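Local structure of guanine nucleotide exchange protein (Legionella pneumophila, 1XSZ) at residues 8-11 with 12-16; 126-130 with 131-135; 330-333 with 334-338. The protein probably acts as a guanine nucleotide exchange factor for ADP-ribosylation factor GTPases, its exchange domain being covered by a C-terminal capping domain. All coordinates share one frame; numbering follows the deposited sequence.

Contact 1: 8-11 with 12-16; sequences EKAQ and REIIE
Two flat groups flank the junction of Gln11 and Arg12: the Arg12 guanidinium, with a water at its edge and in its plane, and the Gln11 amide, whose NE2 donates to Glu8 O, an acceptor lying slightly out of the amide plane. The water does more than sit beside the arginine: it donates to Lys9 O at 2.7 Å and accepts from Arg12 N at 3.1 Å, bridging two backbone groups where the helical ladder is interrupted. Gln11 bonds back to the helix that is ending. Its CG stands between the backbone N and the carbonyl carbon (chi1 57°), which folds the extended chain back toward the preceding turn, where NE2 meets Glu8 O at 2.8 Å. Gln11 N reaches that oxygen too, at 3.2 Å, from the opposite face of its carbonyl plane, so one carbonyl is gripped from both sides.

Ala10, the N-cap, starts the next helix. Its O receives Ile14 N at 3.0 Å almost in line with the carbonyl, and Gln11 O receives Ile15 N at 2.9 Å. Both isoleucines point CB back toward the preceding turn. CG1 of Ile14 rests 3.1 Å from Ala10 O, while its CD1 lies 4.3 Å from Ala10 CB, an apolar touch one turn apart.

Helix 5-9 passes into helix 11-20 of the Sec7 domain through Ala10, with the water and the Gln11 amide bonding to backbone groups at the junction. Ala10 and Ile14 face helix 22-35 through Ile32, Ile14 also meets Ile29, and Gln11, Ile14 and Ile15 all touch Phe47 of helix 40-50.

Contact 2: 126-130 with 131-135; sequences DVVSN and ADAAY
Hydrogen bonds gather on Asn130, which meets the first turn of helix 131-149 with both its side chain and its carbonyl. OD1 accepts from Ala133 N at 2.8 Å, the donor lying nearly in line with the side-chain C=O (168°). CG takes the crowded position between the backbone N and the carbonyl carbon (chi1 49°), which curls the amide forward over the turn. Asn130 O receives Ala134 N at 3.2 Å, with a weaker, more bent bond from Ala133 N, so Ala133 N is shared between two oxygens of one residue.

This is the classic asparagine N-cap, the side chain standing in for the carbonyl that a preceding turn would have supplied, and here it opens a helix of the all-helical Sec7 domain. Before it, the loop is tied down by Ser129, whose N and OG hydrogen-bond to Asn172 and Asn173 respectively.

Apolar contacts form a second layer. Val128 CB lies 3.9 Å from Ala133 CB, and Val128 CG2 is equally close to Ala134 CB. Phe177 touches both Val128 and Ala133, while Phe121 of helix 106-123 also meets Val128. One turn on, Tyr135 OH hydrogen-bonds Asp110, Lys251 and Trp253, the last two from the capping-domain range.

Contact 3: 330-333 with 334-338; sequences YEVG and DLIKA
Glu331, still extended (psi 152°), gives way at Val332 to helical backbone, and regular bonds soon follow: Ile336 N to Val332 O and Lys337 N to Gly333 O, both 2.9 Å. The bonds that Glu331 O accepts from Asp334 N and Leu335 N are weak, that from Asp334 N being bent and that from Leu335 N long.

Among the side chains, Val332 CG2 and Ile336 CD1 lie alongside each other at 3.9 Å, their branches pointing the same way. Both residues rest on Phe324 of strand 323-325. Glu331 occupies the N-cap position of helix 332-351, as the change to helical backbone at Val332 indicates; this is the long C-terminal helix that runs beside the sheet of the capping domain.

On the polar side, Glu331 OE1 comes within 3.7 Å of Asp334 OD2, the carboxylate planes only 14° apart. Such like charges would probably raise the proton affinity of either group. Asp334 OD1 has a long salt bridge of 3.8 Å to Lys337 NZ, which may offset this. The lysine chain bends at chi3 (-70°), which brings CE back to 3.5 Å from Gly333 O. Tyr330 CB brushes Leu335 CD2 at 4.4 Å, both residues touching Pro300, while Tyr330 OH hydrogen-bonds Gly301 O.

How the contacts relate
Each contact is the start of a helix, and the three follow one another along the chain. Contacts 1 and 2 belong to the Sec7 domain, opening helices 11-20 and 131-149, yet their centres are 39 Å apart. Contact 3 opens helix 332-351 of the capping domain, beside the antiparallel sheet. It lies across the chain's centre from contact 2, 43 Å between centres, but its nearest atoms come to about 11 Å from contact 1 without touching. The helix starts differ: a water at contact 1, an asparagine side chain at contact 2, and at contact 3 weak backbone bonds to the residue before the helix. Of the three, contact 2 lies near a place where exchange domain and cap meet.

Contact 1: 8-11 with 12-16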
ATOM      1  N   GLU A   8     -17.920   1.831  23.180  1.00 26.07           N
ATOM      2  CA  GLU A   8     -17.042   1.543  24.306  1.00 27.75           C
ATOM      3  C   GLU A   8     -17.556   0.307  25.049  1.00 28.03           C
ATOM      4  O   GLU A   8     -16.772  -0.544  25.467  1.00 27.82           O
ATOM      5  CB  GLU A   8     -16.994   2.740  25.258  1.00 29.76           C
ATOM      6  CG  GLU A   8     -15.874   2.674  26.291  1.00 32.83           C
ATOM      7  CD  GLU A   8     -14.505   2.967  25.698  1.00 34.68           C
ATOM      8  OE1 GLU A   8     -13.499   2.818  26.423  1.00 36.22           O
ATOM      9  OE2 GLU A   8     -14.434   3.353  24.512  1.00 36.72           O
ATOM     10  N   LYS A   9     -18.875   0.213  25.202  1.00 29.60           N
ATOM     11  CA  LYS A   9     -19.490  -0.922  25.887  1.00 30.66           C
ATOM     12  C   LYS A   9     -19.135  -2.250  25.230  1.00 30.27           C
ATOM     13  O   LYS A   9     -18.902  -3.248  25.914  1.00 30.71           O
ATOM     14  CB  LYS A   9     -21.017  -0.782  25.906  1.00 32.30           C
ATOM     15  CG  LYS A   9     -21.539   0.317  26.806  1.00 35.09           C
ATOM     16  CD  LYS A   9     -23.061   0.377  26.819  1.00 36.96           C
ATOM     17  CE  LYS A   9     -23.553   1.483  27.746  1.00 38.02           C
ATOM     18  NZ  LYS A   9     -25.040   1.575  27.793  1.00 37.79           N
ATOM     19  N   ALA A  10     -19.098  -2.254  23.901  1.00 28.85           N
ATOM     20  CA  ALA A  10     -18.801  -3.463  23.140  1.00 27.22           C
ATOM     21  C   ALA A  10     -17.376  -3.524  22.603  1.00 25.66           C
ATOM     22  O   ALA A  10     -17.101  -4.272  21.662  1.00 26.41           O
ATOM     23  CB  ALA A  10     -19.787  -3.588  21.984  1.00 27.27           C
ATOM     24  N   GLN A  11     -16.465  -2.765  23.203  1.00 24.67           N
ATOM     25  CA  GLN A  11     -15.087  -2.747  22.726  1.00 25.06           C
ATOM     26  C   GLN A  11     -14.406  -4.112  22.650  1.00 24.97           C
ATOM     27  O   GLN A  11     -13.696  -4.392  21.687  1.00 25.32           O
ATOM     28  CB  GLN A  11     -14.235  -1.790  23.566  1.00 24.71           C
ATOM     29  CG  GLN A  11     -14.206  -2.084  25.055  1.00 25.41           C
ATOM     30  CD  GLN A  11     -13.437  -1.028  25.823  1.00 26.47           C
ATOM     31  OE1 GLN A  11     -12.211  -0.962  25.756  1.00 26.67           O
ATOM     32  NE2 GLN A  11     -14.160  -0.181  26.545  1.00 27.13           N
ATOM     33  N   ARG A  12     -14.619  -4.965  23.648  1.00 25.11           N
ATOM     34  CA  ARG A  12     -13.989  -6.283  23.635  1.00 25.82           C
ATOM     35  C   ARG A  12     -14.468  -7.161  22.483  1.00 25.37           C
ATOM     36  O   ARG A  12     -13.662  -7.830  21.832  1.00 24.78           O
ATOM     37  CB  ARG A  12     -14.217  -7.007  24.963  1.00 26.00           C
ATOM     38  CG  ARG A  12     -13.339  -6.499  26.094  1.00 28.08           C
ATOM     39  CD  ARG A  12     -13.431  -7.407  27.307  1.00 29.41           C
ATOM     40  NE  ARG A  12     -14.762  -7.392  27.908  1.00 30.76           N
ATOM     41  CZ  ARG A  12     -15.158  -8.234  28.857  1.00 31.68           C
ATOM     42  NH1 ARG A  12     -14.327  -9.163  29.309  1.00 32.80           N
ATOM     43  NH2 ARG A  12     -16.383  -8.143  29.358  1.00 31.63           N
ATOM     44  N   GLU A  13     -15.773  -7.160  22.230  1.00 25.51           N
ATOM     45  CA  GLU A  13     -16.325  -7.962  21.148  1.00 25.58           C
ATOM     46  C   GLU A  13     -15.851  -7.433  19.797  1.00 23.83           C
ATOM     47  O   GLU A  13     -15.596  -8.203  18.871  1.00 23.51           O
ATOM     48  CB  GLU A  13     -17.857  -7.955  21.202  1.00 28.29           C
ATOM     49  CG  GLU A  13     -18.511  -8.756  20.088  1.00 33.92           C
ATOM     50  CD  GLU A  13     -20.022  -8.811  20.208  1.00 36.14           C
ATOM     51  OE1 GLU A  13     -20.653  -7.738  20.331  1.00 38.79           O
ATOM     52  OE2 GLU A  13     -20.580  -9.927  20.175  1.00 38.64           O
ATOM     53  N   ILE A  14     -15.728  -6.113  19.686  1.00 22.06           N
ATOM     54  CA  ILE A  14     -15.277  -5.502  18.440  1.00 20.58           C
ATOM     55  C   ILE A  14     -13.809  -5.835  18.190  1.00 19.87           C
ATOM     56  O   ILE A  14     -13.434  -6.236  17.087  1.00 19.90           O
ATOM     57  CB  ILE A  14     -15.458  -3.970  18.473  1.00 21.07           C
ATOM     58  CG1 ILE A  14     -16.945  -3.633  18.626  1.00 21.49           C
ATOM     59  CG2 ILE A  14     -14.904  -3.348  17.193  1.00 20.14           C
ATOM     60  CD1 ILE A  14     -17.228  -2.159  18.851  1.00 23.22           C
ATOM     61  N   ILE A  15     -12.984  -5.674  19.218  1.00 19.93           N
ATOM     62  CA  ILE A  15     -11.562  -5.970  19.105  1.00 20.22           C
ATOM     63  C   ILE A  15     -11.335  -7.426  18.704  1.00 21.32           C
ATOM     64  O   ILE A  15     -10.596  -7.711  17.760  1.00 20.03           O
ATOM     65  CB  ILE A  15     -10.835  -5.682  20.439  1.00 21.08           C
ATOM     66  CG1 ILE A  15     -10.785  -4.172  20.676  1.00 21.06           C
ATOM     67  CG2 ILE A  15      -9.430  -6.263  20.413  1.00 22.12           C
ATOM     68  CD1 ILE A  15     -10.326  -3.783  22.065  1.00 23.34           C
ATOM     69  N   GLU A  16     -11.981  -8.343  19.416  1.00 22.55           N
ATOM     70  CA  GLU A  16     -11.843  -9.764  19.125  1.00 23.85           C
ATOM     71  C   GLU A  16     -12.246 -10.081  17.688  1.00 22.53           C
ATOM     72  O   GLU A  16     -11.551 -10.815  16.985  1.00 22.93           O
ATOM     73  CB  GLU A  16     -12.700 -10.583  20.092  1.00 25.99           C
ATOM     74  CG  GLU A  16     -12.735 -12.071  19.785  1.00 31.31           C
ATOM     75  CD  GLU A  16     -13.592 -12.846  20.764  1.00 34.13           C
ATOM     76  OE1 GLU A  16     -14.773 -12.477  20.945  1.00 36.44           O
ATOM     77  OE2 GLU A  16     -13.088 -13.826  21.350  1.00 37.04           O
TER
HETATM   78  O   HOH W   1     -16.723  -4.882  25.863  1.00 27.30           O

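Contact 2: 126-130 with 131-135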
ATOM      1  N   ASP A 126      -1.502  28.612   5.912  1.00 39.68           N
ATOM      2  CA  ASP A 126      -0.484  29.638   5.702  1.00 41.87           C
ATOM      3  C   ASP A 126       0.868  29.139   5.197  1.00 42.05           C
ATOM      4  O   ASP A 126       1.706  29.938   4.776  1.00 42.17           O
ATOM      5  CB  ASP A 126      -0.276  30.426   6.997  1.00 44.33           C
ATOM      6  CG  ASP A 126       0.132  29.539   8.160  1.00 46.40           C
ATOM      7  OD1 ASP A 126      -0.629  28.602   8.491  1.00 47.24           O
ATOM      8  OD2 ASP A 126       1.210  29.780   8.744  1.00 48.11           O
ATOM      9  N   VAL A 127       1.082  27.828   5.228  1.00 41.30           N
ATOM     10  CA  VAL A 127       2.353  27.262   4.789  1.00 41.12           C
ATOM     11  C   VAL A 127       2.450  27.020   3.283  1.00 39.95           C
ATOM     12  O   VAL A 127       3.347  27.547   2.626  1.00 40.96           O
ATOM     13  CB  VAL A 127       2.648  25.937   5.522  1.00 41.39           C
ATOM     14  CG1 VAL A 127       4.013  25.406   5.112  1.00 41.97           C
ATOM     15  CG2 VAL A 127       2.592  26.156   7.027  1.00 42.62           C
ATOM     16  N   VAL A 128       1.537  26.220   2.740  1.00 38.67           N
ATOM     17  CA  VAL A 128       1.542  25.915   1.311  1.00 37.24           C
ATOM     18  C   VAL A 128       0.346  26.531   0.590  1.00 36.16           C
ATOM     19  O   VAL A 128      -0.652  26.885   1.216  1.00 36.67           O
ATOM     20  CB  VAL A 128       1.531  24.388   1.066  1.00 37.24           C
ATOM     21  CG1 VAL A 128       2.793  23.765   1.633  1.00 37.93           C
ATOM     22  CG2 VAL A 128       0.303  23.766   1.705  1.00 37.37           C
ATOM     23  N   SER A 129       0.451  26.651  -0.730  1.00 35.04           N
ATOM     24  CA  SER A 129      -0.619  27.231  -1.535  1.00 34.20           C
ATOM     25  C   SER A 129      -1.867  26.351  -1.533  1.00 33.85           C
ATOM     26  O   SER A 129      -2.983  26.844  -1.367  1.00 34.09           O
ATOM     27  CB  SER A 129      -0.140  27.445  -2.972  1.00 34.35           C
ATOM     28  OG  SER A 129      -1.145  28.060  -3.760  1.00 33.96           O
ATOM     29  N   ASN A 130      -1.678  25.049  -1.728  1.00 31.99           N
ATOM     30  CA  ASN A 130      -2.796  24.112  -1.729  1.00 30.27           C
ATOM     31  C   ASN A 130      -2.373  22.723  -1.262  1.00 28.61           C
ATOM     32  O   ASN A 130      -1.221  22.515  -0.881  1.00 27.11           O
ATOM     33  CB  ASN A 130      -3.428  24.019  -3.123  1.00 30.72           C
ATOM     34  CG  ASN A 130      -2.406  23.808  -4.220  1.00 32.98           C
ATOM     35  OD1 ASN A 130      -1.509  22.973  -4.105  1.00 30.40           O
ATOM     36  ND2 ASN A 130      -2.546  24.560  -5.303  1.00 33.99           N
ATOM     37  N   ALA A 131      -3.311  21.781  -1.289  1.00 27.35           N
ATOM     38  CA  ALA A 131      -3.039  20.413  -0.858  1.00 26.29           C
ATOM     39  C   ALA A 131      -2.029  19.724  -1.768  1.00 25.35           C
ATOM     40  O   ALA A 131      -1.204  18.938  -1.304  1.00 23.89           O
ATOM     41  CB  ALA A 131      -4.336  19.613  -0.816  1.00 26.06           C
ATOM     42  N   ASP A 132      -2.100  20.012  -3.065  1.00 23.85           N
ATOM     43  CA  ASP A 132      -1.177  19.415  -4.023  1.00 23.63           C
ATOM     44  C   ASP A 132       0.251  19.835  -3.710  1.00 21.81           C
ATOM     45  O   ASP A 132       1.192  19.057  -3.879  1.00 20.29           O
ATOM     46  CB  ASP A 132      -1.536  19.838  -5.449  1.00 27.39           C
ATOM     47  CG  ASP A 132      -2.897  19.334  -5.881  1.00 30.53           C
ATOM     48  OD1 ASP A 132      -3.123  18.109  -5.810  1.00 32.53           O
ATOM     49  OD2 ASP A 132      -3.739  20.162  -6.291  1.00 34.76           O
ATOM     50  N   ALA A 133       0.416  21.072  -3.257  1.00 20.23           N
ATOM     51  CA  ALA A 133       1.737  21.575  -2.917  1.00 18.57           C
ATOM     52  C   ALA A 133       2.246  20.838  -1.686  1.00 17.41           C
ATOM     53  O   ALA A 133       3.432  20.520  -1.589  1.00 17.22           O
ATOM     54  CB  ALA A 133       1.673  23.077  -2.652  1.00 18.76           C
ATOM     55  N   ALA A 134       1.346  20.566  -0.745  1.00 18.02           N
ATOM     56  CA  ALA A 134       1.713  19.851   0.469  1.00 16.31           C
ATOM     57  C   ALA A 134       2.106  18.419   0.119  1.00 15.77           C
ATOM     58  O   ALA A 134       3.030  17.867   0.711  1.00 14.63           O
ATOM     59  CB  ALA A 134       0.550  19.856   1.459  1.00 18.70           C
ATOM     60  N   TYR A 135       1.404  17.834  -0.846  1.00 15.20           N
ATOM     61  CA  TYR A 135       1.685  16.468  -1.287  1.00 13.78           C
ATOM     62  C   TYR A 135       3.079  16.411  -1.913  1.00 14.20           C
ATOM     63  O   TYR A 135       3.871  15.511  -1.617  1.00 13.85           O
ATOM     64  CB  TYR A 135       0.623  16.019  -2.298  1.00 14.61           C
ATOM     65  CG  TYR A 135       0.903  14.684  -2.959  1.00 13.64           C
ATOM     66  CD1 TYR A 135       0.908  13.499  -2.222  1.00 15.09           C
ATOM     67  CD2 TYR A 135       1.151  14.611  -4.327  1.00 16.41           C
ATOM     68  CE1 TYR A 135       1.153  12.270  -2.842  1.00 15.68           C
ATOM     69  CE2 TYR A 135       1.396  13.395  -4.955  1.00 16.81           C
ATOM     70  CZ  TYR A 135       1.393  12.228  -4.208  1.00 15.88           C
ATOM     71  OH  TYR A 135       1.620  11.029  -4.843  1.00 14.76           O
TER

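Contact 3: 330-333 with 334-338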
ATOM      1  N   TYR A 330     -10.938 -12.414   1.856  1.00 20.14           N
ATOM      2  CA  TYR A 330     -10.633 -13.843   1.909  1.00 20.29           C
ATOM      3  C   TYR A 330      -9.669 -14.268   3.007  1.00 19.66           C
ATOM      4  O   TYR A 330      -8.624 -13.650   3.200  1.00 17.75           O
ATOM      5  CB  TYR A 330     -10.067 -14.288   0.559  1.00 21.46           C
ATOM      6  CG  TYR A 330     -10.910 -13.864  -0.619  1.00 25.13           C
ATOM      7  CD1 TYR A 330     -12.158 -14.435  -0.852  1.00 27.70           C
ATOM      8  CD2 TYR A 330     -10.466 -12.870  -1.490  1.00 26.00           C
ATOM      9  CE1 TYR A 330     -12.947 -14.023  -1.926  1.00 27.56           C
ATOM     10  CE2 TYR A 330     -11.245 -12.452  -2.562  1.00 26.96           C
ATOM     11  CZ  TYR A 330     -12.483 -13.032  -2.774  1.00 28.03           C
ATOM     12  OH  TYR A 330     -13.258 -12.617  -3.833  1.00 28.46           O
ATOM     13  N   GLU A 331     -10.023 -15.345   3.706  1.00 19.94           N
ATOM     14  CA  GLU A 331      -9.188 -15.885   4.772  1.00 18.89           C
ATOM     15  C   GLU A 331      -7.951 -16.498   4.126  1.00 17.06           C
ATOM     16  O   GLU A 331      -8.000 -16.955   2.983  1.00 16.78           O
ATOM     17  CB  GLU A 331      -9.953 -16.952   5.557  1.00 22.89           C
ATOM     18  CG  GLU A 331     -11.363 -16.533   5.942  1.00 28.44           C
ATOM     19  CD  GLU A 331     -12.069 -17.560   6.807  1.00 31.73           C
ATOM     20  OE1 GLU A 331     -11.948 -18.771   6.521  1.00 34.15           O
ATOM     21  OE2 GLU A 331     -12.754 -17.153   7.769  1.00 34.16           O
ATOM     22  N   VAL A 332      -6.843 -16.514   4.856  1.00 15.54           N
ATOM     23  CA  VAL A 332      -5.603 -17.044   4.306  1.00 14.87           C
ATOM     24  C   VAL A 332      -5.745 -18.507   3.878  1.00 15.24           C
ATOM     25  O   VAL A 332      -5.164 -18.932   2.876  1.00 15.42           O
ATOM     26  CB  VAL A 332      -4.429 -16.873   5.316  1.00 14.13           C
ATOM     27  CG1 VAL A 332      -4.558 -17.856   6.473  1.00 16.46           C
ATOM     28  CG2 VAL A 332      -3.097 -17.037   4.601  1.00 15.07           C
ATOM     29  N   GLY A 333      -6.535 -19.275   4.619  1.00 15.49           N
ATOM     30  CA  GLY A 333      -6.722 -20.670   4.269  1.00 16.00           C
ATOM     31  C   GLY A 333      -7.329 -20.841   2.891  1.00 15.67           C
ATOM     32  O   GLY A 333      -6.975 -21.768   2.162  1.00 17.14           O
ATOM     33  N   ASP A 334      -8.248 -19.956   2.522  1.00 16.95           N
ATOM     34  CA  ASP A 334      -8.868 -20.067   1.210  1.00 17.45           C
ATOM     35  C   ASP A 334      -7.866 -19.743   0.104  1.00 15.97           C
ATOM     36  O   ASP A 334      -7.901 -20.352  -0.962  1.00 15.66           O
ATOM     37  CB  ASP A 334     -10.104 -19.170   1.129  1.00 21.94           C
ATOM     38  CG  ASP A 334     -11.223 -19.652   2.038  1.00 25.34           C
ATOM     39  OD1 ASP A 334     -11.569 -20.852   1.968  1.00 29.83           O
ATOM     40  OD2 ASP A 334     -11.754 -18.840   2.822  1.00 32.23           O
ATOM     41  N   LEU A 335      -6.965 -18.800   0.359  1.00 13.73           N
ATOM     42  CA  LEU A 335      -5.946 -18.445  -0.630  1.00 14.58           C
ATOM     43  C   LEU A 335      -4.972 -19.608  -0.810  1.00 13.08           C
ATOM     44  O   LEU A 335      -4.566 -19.931  -1.926  1.00 12.65           O
ATOM     45  CB  LEU A 335      -5.173 -17.203  -0.178  1.00 16.08           C
ATOM     46  CG  LEU A 335      -5.966 -15.898  -0.085  1.00 19.77           C
ATOM     47  CD1 LEU A 335      -5.120 -14.814   0.575  1.00 21.52           C
ATOM     48  CD2 LEU A 335      -6.388 -15.478  -1.474  1.00 21.53           C
ATOM     49  N   ILE A 336      -4.587 -20.231   0.298  1.00 13.07           N
ATOM     50  CA  ILE A 336      -3.661 -21.351   0.262  1.00 13.21           C
ATOM     51  C   ILE A 336      -4.288 -22.553  -0.439  1.00 13.49           C
ATOM     52  O   ILE A 336      -3.655 -23.171  -1.296  1.00 13.40           O
ATOM     53  CB  ILE A 336      -3.219 -21.722   1.695  1.00 12.43           C
ATOM     54  CG1 ILE A 336      -2.258 -20.650   2.218  1.00 12.10           C
ATOM     55  CG2 ILE A 336      -2.544 -23.092   1.712  1.00 13.74           C
ATOM     56  CD1 ILE A 336      -2.053 -20.672   3.729  1.00 14.03           C
ATOM     57  N   LYS A 337      -5.532 -22.876  -0.099  1.00 14.21           N
ATOM     58  CA  LYS A 337      -6.189 -24.011  -0.736  1.00 14.44           C
ATOM     59  C   LYS A 337      -6.365 -23.798  -2.237  1.00 14.62           C
ATOM     60  O   LYS A 337      -6.139 -24.712  -3.027  1.00 15.26           O
ATOM     61  CB  LYS A 337      -7.541 -24.289  -0.074  1.00 15.25           C
ATOM     62  CG  LYS A 337      -7.404 -24.937   1.297  1.00 17.10           C
ATOM     63  CD  LYS A 337      -8.751 -25.311   1.895  1.00 22.07           C
ATOM     64  CE  LYS A 337      -9.547 -24.089   2.298  1.00 23.93           C
ATOM     65  NZ  LYS A 337     -10.799 -24.477   3.011  1.00 28.18           N
ATOM     66  N   ALA A 338      -6.743 -22.588  -2.637  1.00 14.68           N
ATOM     67  CA  ALA A 338      -6.932 -22.303  -4.055  1.00 14.15           C
ATOM     68  C   ALA A 338      -5.610 -22.449  -4.804  1.00 14.08           C
ATOM     69  O   ALA A 338      -5.557 -23.024  -5.896  1.00 15.23           O
ATOM     70  CB  ALA A 338      -7.497 -20.896  -4.240  1.00 14.93           C
TER